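Local coordinates for glucose-binding protein (Thermus thermophilus HB27, PDB 2B3F), which binds glucose and galactose, and probably delivers the sugar to a binding-protein-dependent transport system, at residues R140-F145 with P265-Q270. Sequence-based numbering, arbitrary orientation.
Sequences RTWDKF and PSPGTQ. Unlike the reference sequence in segment 140-145: K144 (reference Glu).
R140 O accepts a hydrogen bond from G268 N across the contact, at 2.9 Å. The bond is bent, 148° at the hydrogen, and its donor sits above the carbonyl plane. The Q270 amide folds back toward the same carbonyl, its chain bent at chi2 (69°).

G268 has positive phi and belongs to a type II turn from S266 to T269. T269 N closes the turn on S266 O, and T269 OG1 adds a second bond to S266 O at 2.7 Å. On the other segment, T141 is the N-cap of helix 142-154. T141 OG1 takes K144 N at 3.1 Å.

P267 is the apolar centre. P267 CB lies over one face of the W142 indole, 3.8 Å from the centroid of the six-membered ring, a CH-pi contact. P267 CB also touches T141 C at 3.5 Å. W142 CG stands anti to its own carbonyl carbon (chi1 -73°), which brings the face of the indole over P267 CB. W142 CZ3 in turn sits over the face of F145. V176 and A179 of helix 166-190 and V207 and V211 of helix 199-212 also pack on W142. With an alanine here, P267 would probably lose its aromatic cover and F145 the group over its face.

One backbone bond thus sets the loop after strand 262-265 against the helix start, and P267 on the indole face carries the apolar part. The join probably relies on shape more than on charge.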
loop_
_atom_site.group_PDB
_atom_site.type_symbol
_atom_site.label_atom_id
_atom_site.label_comp_id
_atom_site.label_asym_id
_atom_site.label_seq_id
_atom_site.Cartn_x
_atom_site.Cartn_y
_atom_site.Cartn_z
ATOM N N ARG A 140 1.777 11.639 -18.812
ATOM C CA ARG A 140 2.234 10.259 -18.943
ATOM C C ARG A 140 3.710 10.066 -18.566
ATOM O O ARG A 140 4.174 8.926 -18.453
ATOM C CB ARG A 140 1.932 9.722 -20.357
ATOM C CG ARG A 140 2.916 10.147 -21.468
ATOM C CD ARG A 140 2.549 9.534 -22.856
ATOM N NE ARG A 140 1.147 9.792 -23.233
ATOM C CZ ARG A 140 0.697 10.893 -23.854
ATOM N NH1 ARG A 140 1.530 11.881 -24.197
ATOM N NH2 ARG A 140 -0.603 11.009 -24.136
ATOM N N THR A 141 4.442 11.171 -18.368
ATOM C CA THR A 141 5.839 11.125 -17.926
ATOM C C THR A 141 6.071 12.220 -16.900
ATOM O O THR A 141 5.284 13.147 -16.809
ATOM C CB THR A 141 6.822 11.403 -19.072
ATOM O OG1 THR A 141 6.610 12.737 -19.564
ATOM C CG2 THR A 141 6.655 10.393 -20.196
ATOM N N TRP A 142 7.163 12.129 -16.143
ATOM C CA TRP A 142 7.459 13.176 -15.150
ATOM C C TRP A 142 7.804 14.530 -15.785
ATOM O O TRP A 142 7.451 15.576 -15.223
ATOM C CB TRP A 142 8.520 12.728 -14.120
ATOM C CG TRP A 142 7.947 11.722 -13.163
ATOM C CD1 TRP A 142 8.322 10.412 -13.020
ATOM C CD2 TRP A 142 6.848 11.930 -12.257
ATOM N NE1 TRP A 142 7.532 9.804 -12.066
ATOM C CE2 TRP A 142 6.622 10.712 -11.585
ATOM C CE3 TRP A 142 6.044 13.030 -11.937
ATOM C CZ2 TRP A 142 5.625 10.570 -10.611
ATOM C CZ3 TRP A 142 5.050 12.878 -10.974
ATOM C CH2 TRP A 142 4.848 11.657 -10.333
ATOM N N ASP A 143 8.425 14.518 -16.963
ATOM C CA ASP A 143 8.683 15.784 -17.677
ATOM C C ASP A 143 7.385 16.471 -18.066
ATOM O O ASP A 143 7.226 17.670 -17.839
ATOM C CB ASP A 143 9.577 15.570 -18.909
ATOM C CG ASP A 143 11.044 15.400 -18.542
ATOM O OD1 ASP A 143 11.449 15.796 -17.435
ATOM O OD2 ASP A 143 11.807 14.844 -19.346
ATOM N N LYS A 144 6.445 15.716 -18.624
ATOM C CA LYS A 144 5.133 16.276 -18.959
ATOM C C LYS A 144 4.315 16.687 -17.716
ATOM O O LYS A 144 3.572 17.661 -17.739
ATOM C CB LYS A 144 4.337 15.307 -19.844
ATOM C CG LYS A 144 5.012 15.003 -21.192
ATOM C CD LYS A 144 4.260 13.926 -21.988
ATOM C CE LYS A 144 4.987 13.575 -23.285
ATOM N NZ LYS A 144 4.057 13.473 -24.457
ATOM N N PHE A 145 4.459 15.939 -16.626
ATOM C CA PHE A 145 3.846 16.316 -15.354
ATOM C C PHE A 145 4.340 17.688 -14.892
ATOM O O PHE A 145 3.557 18.549 -14.505
ATOM C CB PHE A 145 4.149 15.240 -14.282
ATOM C CG PHE A 145 3.660 15.592 -12.909
ATOM C CD1 PHE A 145 2.391 15.215 -12.486
ATOM C CD2 PHE A 145 4.476 16.279 -12.029
ATOM C CE1 PHE A 145 1.942 15.546 -11.216
ATOM C CE2 PHE A 145 4.037 16.622 -10.764
ATOM C CZ PHE A 145 2.764 16.260 -10.357
ATOM N N PRO A 265 -1.729 5.206 -14.467
ATOM C CA PRO A 265 -0.502 4.851 -13.764
ATOM C C PRO A 265 0.281 6.119 -13.419
ATOM O O PRO A 265 0.129 7.154 -14.104
ATOM C CB PRO A 265 0.254 4.004 -14.782
ATOM C CG PRO A 265 -0.820 3.406 -15.634
ATOM C CD PRO A 265 -1.802 4.549 -15.785
ATOM N N SER A 266 1.082 6.071 -12.361
ATOM C CA SER A 266 1.902 7.207 -12.033
ATOM C C SER A 266 2.751 7.498 -13.271
ATOM O O SER A 266 3.213 6.573 -13.939
ATOM C CB SER A 266 2.789 6.928 -10.820
ATOM O OG SER A 266 1.997 6.668 -9.680
ATOM N N PRO A 267 2.968 8.788 -13.569
ATOM C CA PRO A 267 3.795 9.149 -14.716
ATOM C C PRO A 267 5.074 8.315 -14.823
ATOM O O PRO A 267 5.789 8.113 -13.834
ATOM C CB PRO A 267 4.084 10.632 -14.459
ATOM C CG PRO A 267 2.926 11.120 -13.723
ATOM C CD PRO A 267 2.507 9.983 -12.836
ATOM N N GLY A 268 5.336 7.781 -16.014
ATOM C CA GLY A 268 6.548 7.014 -16.261
ATOM C C GLY A 268 6.492 5.562 -15.809
ATOM O O GLY A 268 7.485 4.863 -15.859
ATOM N N THR A 269 5.335 5.097 -15.354
ATOM C CA THR A 269 5.255 3.729 -14.818
ATOM C C THR A 269 4.221 2.865 -15.526
ATOM O O THR A 269 3.932 1.755 -15.096
ATOM C CB THR A 269 4.956 3.731 -13.294
ATOM O OG1 THR A 269 3.601 4.102 -13.061
ATOM C CG2 THR A 269 5.902 4.678 -12.549
ATOM N N GLN A 270 3.696 3.371 -16.636
ATOM C CA GLN A 270 2.685 2.668 -17.408
ATOM C C GLN A 270 3.216 1.278 -17.756
ATOM O O GLN A 270 4.379 1.127 -18.163
ATOM C CB GLN A 270 2.351 3.445 -18.699
ATOM C CG GLN A 270 1.754 4.848 -18.491
ATOM C CD GLN A 270 2.747 5.881 -17.895
ATOM O OE1 GLN A 270 3.971 5.792 -18.080
ATOM N NE2 GLN A 270 2.200 6.858 -17.164
#